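Local coordinates for protein kappa-carrageenase (Pseudoalteromonas carrageenovora, PDB 1DYP) that catalyses, through the family 16 catalytic domain present here, the endohydrolysis of (1->4)-beta-D-linkages between D-galactose 4-sulfate and 3,6-anhydro-D-galactose in kappa-carrageenans, at residues Y135-V140 with D155-V160; M119-D124 with W221-N226. The protein carries 1 engineered substitution. One frame throughout, in Å; residues are numbered along the deposited sequence.

The two contacts sit side by side in the sheet that carries the active site, their centres about 8 Å apart. Across it run strands 151-162, 133-139, 113-120 and 225-233, each antiparallel to its neighbour: contact 1 joins the first two and contact 2 the last two, as strand 113-120 gives way to loop. The seam between them is largely backbone, with M119 N 2.9 Å from I138 O, a probable hydrogen bond. Along the chain the order is 119-124, 135-140, 155-160, 221-226, so contact 2 brackets contact 1. Contact 1 holds the nucleophile E137 and the active-site D139; contact 2 brings Y120 up beside E137 and then runs outward to the surface.

Contact 1: Y135-V140 with D155-V160; sequences YSEIDV and DLHNIV
E137 and H157 form a hydrogen-bonded pair with both rungs made, H157 N to E137 O at 3.0 Å and E137 N to H157 O at 2.9 Å. They lie on the antiparallel strands 135-139 and 156-160, whose backbones carry most of the polar pairing. Y135 and I159 form another such pair through I159 N to Y135 O, and D139 N donates to D155 O before the chain turns its corner at V140.

Apolar packing is modest. I138 and L156 lie alongside each other on one face, CG1 of I138 3.8 Å from CD2 of L156, and I204 touches both. On the opposite face the ethyl arm of I159 rests against CB of Y135.

The family 16 signature of the concanavalin-like jelly roll starts on strand 135-139, in the ExDxxE form: nucleophile E137, then D139, then the proton donor E142, which lies close to D139.

The catalytic face holds the polar side chains. E137 reaches out extended, CG anti to the backbone N (chi1 178°), with its carboxylate nearly parallel to the H157 ring beside it, the planes 8° apart. OE2 comes within 3.2 Å of H157 ND1, but the angle is too poor for a hydrogen bond. ND1 instead donates a weak bond (2.7 Å) to D139 OD2, an oxygen that lies at the imidazole edge in the ring plane, while the D139 carboxylate stands almost perpendicular to the ring. Y135 OH donates to E137 OE1 at 2.6 Å from above the carboxylate plane, which probably limits the carboxylate's rotation. At the far end of the imidazole, NE2 of H157 binds a cadmium ion.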
loop_
_atom_site.group_PDB
_atom_site.type_symbol
_atom_site.label_atom_id
_atom_site.label_comp_id
_atom_site.label_asym_id
_atom_site.label_seq_id
_atom_site.Cartn_x
_atom_site.Cartn_y
_atom_site.Cartn_z
ATOM N N TYR A 135 -8.211 0.441 13.545
ATOM C CA TYR A 135 -7.433 0.658 12.332
ATOM C C TYR A 135 -7.812 -0.338 11.248
ATOM O O TYR A 135 -7.962 -1.529 11.518
ATOM C CB TYR A 135 -5.943 0.512 12.662
ATOM C CG TYR A 135 -5.013 0.585 11.471
ATOM C CD1 TYR A 135 -4.794 1.792 10.807
ATOM C CD2 TYR A 135 -4.344 -0.552 11.015
ATOM C CE1 TYR A 135 -3.929 1.866 9.716
ATOM C CE2 TYR A 135 -3.476 -0.488 9.921
ATOM C CZ TYR A 135 -3.274 0.723 9.279
ATOM O OH TYR A 135 -2.420 0.803 8.204
ATOM N N SER A 136 -7.969 0.159 10.024
ATOM C CA SER A 136 -8.308 -0.682 8.879
ATOM C C SER A 136 -7.337 -0.402 7.740
ATOM O O SER A 136 -7.076 0.753 7.404
ATOM C CB SER A 136 -9.728 -0.393 8.385
ATOM O OG SER A 136 -10.702 -0.681 9.371
ATOM N N GLU A 137 -6.810 -1.465 7.142
ATOM C CA GLU A 137 -5.883 -1.334 6.027
ATOM C C GLU A 137 -6.151 -2.419 5.002
ATOM O O GLU A 137 -6.164 -3.604 5.333
ATOM C CB GLU A 137 -4.435 -1.461 6.511
ATOM C CG GLU A 137 -3.393 -1.373 5.395
ATOM C CD GLU A 137 -1.991 -1.704 5.876
ATOM O OE1 GLU A 137 -1.699 -1.456 7.064
ATOM O OE2 GLU A 137 -1.175 -2.198 5.069
ATOM N N ILE A 138 -6.389 -2.010 3.762
ATOM C CA ILE A 138 -6.610 -2.963 2.683
ATOM C C ILE A 138 -5.464 -2.788 1.701
ATOM O O ILE A 138 -5.254 -1.702 1.163
ATOM C CB ILE A 138 -7.941 -2.723 1.942
ATOM C CG1 ILE A 138 -9.120 -2.945 2.892
ATOM C CG2 ILE A 138 -8.042 -3.687 0.754
ATOM C CD1 ILE A 138 -10.492 -2.744 2.252
ATOM N N ASP A 139 -4.709 -3.856 1.484
ATOM C CA ASP A 139 -3.585 -3.799 0.563
ATOM C C ASP A 139 -4.023 -4.418 -0.754
ATOM O O ASP A 139 -4.176 -5.635 -0.854
ATOM C CB ASP A 139 -2.410 -4.555 1.170
ATOM C CG ASP A 139 -2.082 -4.059 2.557
ATOM O OD1 ASP A 139 -1.656 -2.892 2.676
ATOM O OD2 ASP A 139 -2.276 -4.822 3.526
ATOM N N VAL A 140 -4.243 -3.578 -1.763
ATOM C CA VAL A 140 -4.683 -4.079 -3.061
ATOM C C VAL A 140 -3.606 -5.007 -3.595
ATOM O O VAL A 140 -3.891 -6.092 -4.098
ATOM C CB VAL A 140 -4.936 -2.930 -4.044
ATOM C CG1 VAL A 140 -5.477 -3.485 -5.357
ATOM C CG2 VAL A 140 -5.924 -1.946 -3.434
ATOM N N ASP A 155 -3.022 -8.429 0.848
ATOM C CA ASP A 155 -3.354 -8.573 2.258
ATOM C C ASP A 155 -4.250 -7.539 2.943
ATOM O O ASP A 155 -4.723 -6.562 2.343
ATOM C CB ASP A 155 -2.051 -8.654 3.050
ATOM C CG ASP A 155 -1.172 -9.792 2.603
ATOM O OD1 ASP A 155 -1.730 -10.799 2.118
ATOM O OD2 ASP A 155 0.064 -9.693 2.737
ATOM N N LEU A 156 -4.451 -7.774 4.236
ATOM C CA LEU A 156 -5.251 -6.922 5.108
ATOM C C LEU A 156 -4.539 -6.782 6.451
ATOM O O LEU A 156 -3.906 -7.723 6.929
ATOM C CB LEU A 156 -6.618 -7.553 5.356
ATOM C CG LEU A 156 -7.544 -7.794 4.166
ATOM C CD1 LEU A 156 -8.750 -8.590 4.636
ATOM C CD2 LEU A 156 -7.977 -6.464 3.560
ATOM N N HIS A 157 -4.644 -5.598 7.044
ATOM C CA HIS A 157 -4.064 -5.323 8.354
ATOM C C HIS A 157 -5.141 -4.599 9.146
ATOM O O HIS A 157 -5.948 -3.870 8.573
ATOM C CB HIS A 157 -2.842 -4.407 8.256
ATOM C CG HIS A 157 -1.677 -5.010 7.537
ATOM N ND1 HIS A 157 -1.661 -5.210 6.174
ATOM C CD2 HIS A 157 -0.473 -5.431 7.993
ATOM C CE1 HIS A 157 -0.496 -5.724 5.820
ATOM N NE2 HIS A 157 0.243 -5.868 6.906
ATOM N N ASN A 158 -5.158 -4.793 10.458
ATOM C CA ASN A 158 -6.151 -4.126 11.284
ATOM C C ASN A 158 -5.845 -4.254 12.761
ATOM O O ASN A 158 -5.016 -5.063 13.171
ATOM C CB ASN A 158 -7.546 -4.716 11.039
ATOM C CG ASN A 158 -7.638 -6.183 11.434
ATOM O OD1 ASN A 158 -7.135 -7.053 10.734
ATOM N ND2 ASN A 158 -8.280 -6.457 12.571
ATOM N N ILE A 159 -6.526 -3.426 13.543
ATOM C CA ILE A 159 -6.428 -3.457 14.992
ATOM C C ILE A 159 -7.870 -3.584 15.456
ATOM O O ILE A 159 -8.707 -2.735 15.144
ATOM C CB ILE A 159 -5.851 -2.163 15.586
ATOM C CG1 ILE A 159 -4.385 -2.003 15.184
ATOM C CG2 ILE A 159 -5.979 -2.204 17.113
ATOM C CD1 ILE A 159 -3.769 -0.696 15.648
ATOM N N VAL A 160 -8.166 -4.653 16.184
ATOM C CA VAL A 160 -9.513 -4.868 16.683
ATOM C C VAL A 160 -9.448 -5.235 18.158
ATOM O O VAL A 160 -8.518 -5.908 18.600
ATOM C CB VAL A 160 -10.241 -5.987 15.890
ATOM C CG1 VAL A 160 -9.502 -7.307 16.040
ATOM C CG2 VAL A 160 -11.679 -6.119 16.367
#

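Contact 2: M119-D124 with W221-N226; sequences MYSTID and WHRQMN
The selenomethionine side chain of M225 lies over the backbone of Y120, its CB 3.6 Å from Y120 C, and then crosses M119, also a selenomethionine, with the two CB atoms 3.8 Å apart. Here strands 113-120 and 225-233 of the jelly-roll sheet meet as antiparallel neighbours. Y120 and N226 make a hydrogen-bonded pair: N226 N donates to Y120 O at 2.8 Å, and Y120 N returns a longer bond to N226 O.

Past the pair the chains become loops, and R223 takes over the bridging. A bend at chi3 (60°) turns its guanidinium back along the other segment. NE points almost straight at S121 OG, 3.1 Å away and in the guanidinium plane, while NH2 reaches T122 O at 3.0 Å. That carbonyl oxygen also accepts from S121 OG, and the two donors approach from opposite faces of its plane. S121 OG, which thus both accepts and donates, is also hydrogen-bonded to S136 N on strand 133-139. At the outer end water 3 links R223 NH1 to D124 OD2; the opposite charges probably attract without touching, and D124 OD1 is bonded to S126. Water 2 joins T122 N to Q224 O.

The Y120 ring belongs to the catalytic face, its side chain about 4 Å from that of the nucleophile E137, and its hydroxyl is bonded to E36 and K90. The N226 amide is held at ND2 by S91 O. Over one face of the Y120 ring, offset toward the rim and 3.4 Å above its plane, sits water 1, which donates to both Y120 O and N226 OD1.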
loop_
_atom_site.group_PDB
_atom_site.type_symbol
_atom_site.label_atom_id
_atom_site.label_comp_id
_atom_site.label_asym_id
_atom_site.label_seq_id
_atom_site.Cartn_x
_atom_site.Cartn_y
_atom_site.Cartn_z
HETATM N N MSE A 119 -4.694 1.092 0.995
HETATM C CA MSE A 119 -5.451 2.158 1.629
HETATM C C MSE A 119 -5.455 1.883 3.121
HETATM O O MSE A 119 -5.493 0.728 3.555
HETATM C CB MSE A 119 -6.880 2.230 1.071
HETATM C CG MSE A 119 -7.720 0.975 1.257
HETATM SE SE MSE A 119 -9.373 1.052 0.247
HETATM C CE MSE A 119 -8.740 0.213 -1.383
ATOM N N TYR A 120 -5.388 2.943 3.912
ATOM C CA TYR A 120 -5.366 2.771 5.349
ATOM C C TYR A 120 -6.020 3.935 6.051
ATOM O O TYR A 120 -6.073 5.048 5.529
ATOM C CB TYR A 120 -3.924 2.603 5.850
ATOM C CG TYR A 120 -3.040 3.829 5.718
ATOM C CD1 TYR A 120 -2.670 4.323 4.465
ATOM C CD2 TYR A 120 -2.536 4.467 6.851
ATOM C CE1 TYR A 120 -1.812 5.416 4.346
ATOM C CE2 TYR A 120 -1.682 5.560 6.745
ATOM C CZ TYR A 120 -1.321 6.029 5.493
ATOM O OH TYR A 120 -0.459 7.102 5.391
ATOM N N SER A 121 -6.517 3.656 7.247
ATOM C CA SER A 121 -7.184 4.659 8.054
ATOM C C SER A 121 -6.230 5.185 9.105
ATOM O O SER A 121 -5.093 4.729 9.229
ATOM C CB SER A 121 -8.383 4.038 8.768
ATOM O OG SER A 121 -7.942 3.141 9.780
ATOM N N THR A 122 -6.707 6.172 9.849
ATOM C CA THR A 122 -5.941 6.725 10.944
ATOM C C THR A 122 -6.191 5.700 12.044
ATOM O O THR A 122 -7.085 4.859 11.918
ATOM C CB THR A 122 -6.518 8.072 11.382
ATOM O OG1 THR A 122 -7.942 7.960 11.479
ATOM C CG2 THR A 122 -6.163 9.156 10.381
ATOM N N ILE A 123 -5.399 5.747 13.108
ATOM C CA ILE A 123 -5.588 4.819 14.211
ATOM C C ILE A 123 -6.329 5.580 15.302
ATOM O O ILE A 123 -5.852 6.611 15.775
ATOM C CB ILE A 123 -4.239 4.313 14.762
ATOM C CG1 ILE A 123 -3.480 3.565 13.661
ATOM C CG2 ILE A 123 -4.474 3.402 15.964
ATOM C CD1 ILE A 123 -2.109 3.075 14.078
ATOM N N ASP A 124 -7.504 5.084 15.674
ATOM C CA ASP A 124 -8.313 5.727 16.705
ATOM C C ASP A 124 -8.313 4.870 17.959
ATOM O O ASP A 124 -9.082 3.912 18.072
ATOM C CB ASP A 124 -9.750 5.915 16.217
ATOM C CG ASP A 124 -10.586 6.733 17.177
ATOM O OD1 ASP A 124 -10.147 6.940 18.327
ATOM O OD2 ASP A 124 -11.684 7.165 16.780
ATOM N N TRP A 221 -12.787 -3.984 7.955
ATOM C CA TRP A 221 -12.358 -2.957 7.017
ATOM C C TRP A 221 -13.496 -2.060 6.540
ATOM O O TRP A 221 -13.784 -1.966 5.346
ATOM C CB TRP A 221 -11.628 -3.641 5.854
ATOM C CG TRP A 221 -10.442 -4.406 6.371
ATOM C CD1 TRP A 221 -9.208 -3.898 6.665
ATOM C CD2 TRP A 221 -10.432 -5.765 6.834
ATOM N NE1 TRP A 221 -8.438 -4.847 7.297
ATOM C CE2 TRP A 221 -9.165 -6.002 7.413
ATOM C CE3 TRP A 221 -11.375 -6.804 6.821
ATOM C CZ2 TRP A 221 -8.816 -7.233 7.978
ATOM C CZ3 TRP A 221 -11.026 -8.031 7.382
ATOM C CH2 TRP A 221 -9.757 -8.233 7.954
ATOM N N HIS A 222 -14.137 -1.394 7.498
ATOM C CA HIS A 222 -15.244 -0.493 7.199
ATOM C C HIS A 222 -14.901 0.957 7.534
ATOM O O HIS A 222 -15.716 1.861 7.335
ATOM C CB HIS A 222 -16.500 -0.911 7.972
ATOM C CG HIS A 222 -16.911 -2.329 7.733
ATOM N ND1 HIS A 222 -16.500 -3.369 8.539
ATOM C CD2 HIS A 222 -17.673 -2.885 6.762
ATOM C CE1 HIS A 222 -16.990 -4.503 8.074
ATOM N NE2 HIS A 222 -17.704 -4.239 6.995
ATOM N N ARG A 223 -13.696 1.177 8.051
ATOM C CA ARG A 223 -13.259 2.523 8.395
ATOM C C ARG A 223 -12.917 3.322 7.146
ATOM O O ARG A 223 -12.758 2.762 6.060
ATOM C CB ARG A 223 -12.033 2.474 9.312
ATOM C CG ARG A 223 -12.334 2.036 10.733
ATOM C CD ARG A 223 -11.065 1.926 11.559
ATOM N NE ARG A 223 -10.347 3.195 11.660
ATOM C CZ ARG A 223 -10.740 4.232 12.393
ATOM N NH1 ARG A 223 -11.858 4.166 13.104
ATOM N NH2 ARG A 223 -10.003 5.335 12.424
ATOM N N GLN A 224 -12.818 4.638 7.312
ATOM C CA GLN A 224 -12.468 5.537 6.223
ATOM C C GLN A 224 -10.975 5.384 5.971
ATOM O O GLN A 224 -10.165 5.554 6.885
ATOM C CB GLN A 224 -12.785 6.978 6.621
ATOM C CG GLN A 224 -14.267 7.292 6.676
ATOM C CD GLN A 224 -14.908 7.224 5.310
ATOM O OE1 GLN A 224 -14.403 7.806 4.348
ATOM N NE2 GLN A 224 -16.024 6.512 5.211
HETATM N N MSE A 225 -10.612 5.073 4.733
HETATM C CA MSE A 225 -9.212 4.863 4.394
HETATM C C MSE A 225 -8.733 5.731 3.239
HETATM O O MSE A 225 -9.475 5.986 2.291
HETATM C CB MSE A 225 -8.997 3.386 4.054
HETATM C CG MSE A 225 -9.445 2.444 5.168
HETATM SE SE MSE A 225 -9.497 0.573 4.661
HETATM C CE MSE A 225 -11.247 0.562 3.850
ATOM N N ASN A 226 -7.488 6.189 3.341
ATOM C CA ASN A 226 -6.870 7.012 2.304
ATOM C C ASN A 226 -6.218 6.099 1.281
ATOM O O ASN A 226 -5.434 5.222 1.639
ATOM C CB ASN A 226 -5.801 7.938 2.893
ATOM C CG ASN A 226 -6.365 8.904 3.908
ATOM O OD1 ASN A 226 -6.637 8.534 5.054
ATOM N ND2 ASN A 226 -6.558 10.152 3.491
HETATM O O HOH W 1 -4.606 7.291 6.672
HETATM O O HOH W 2 -9.179 7.387 8.555
HETATM O O HOH W 3 -12.318 6.813 14.215
#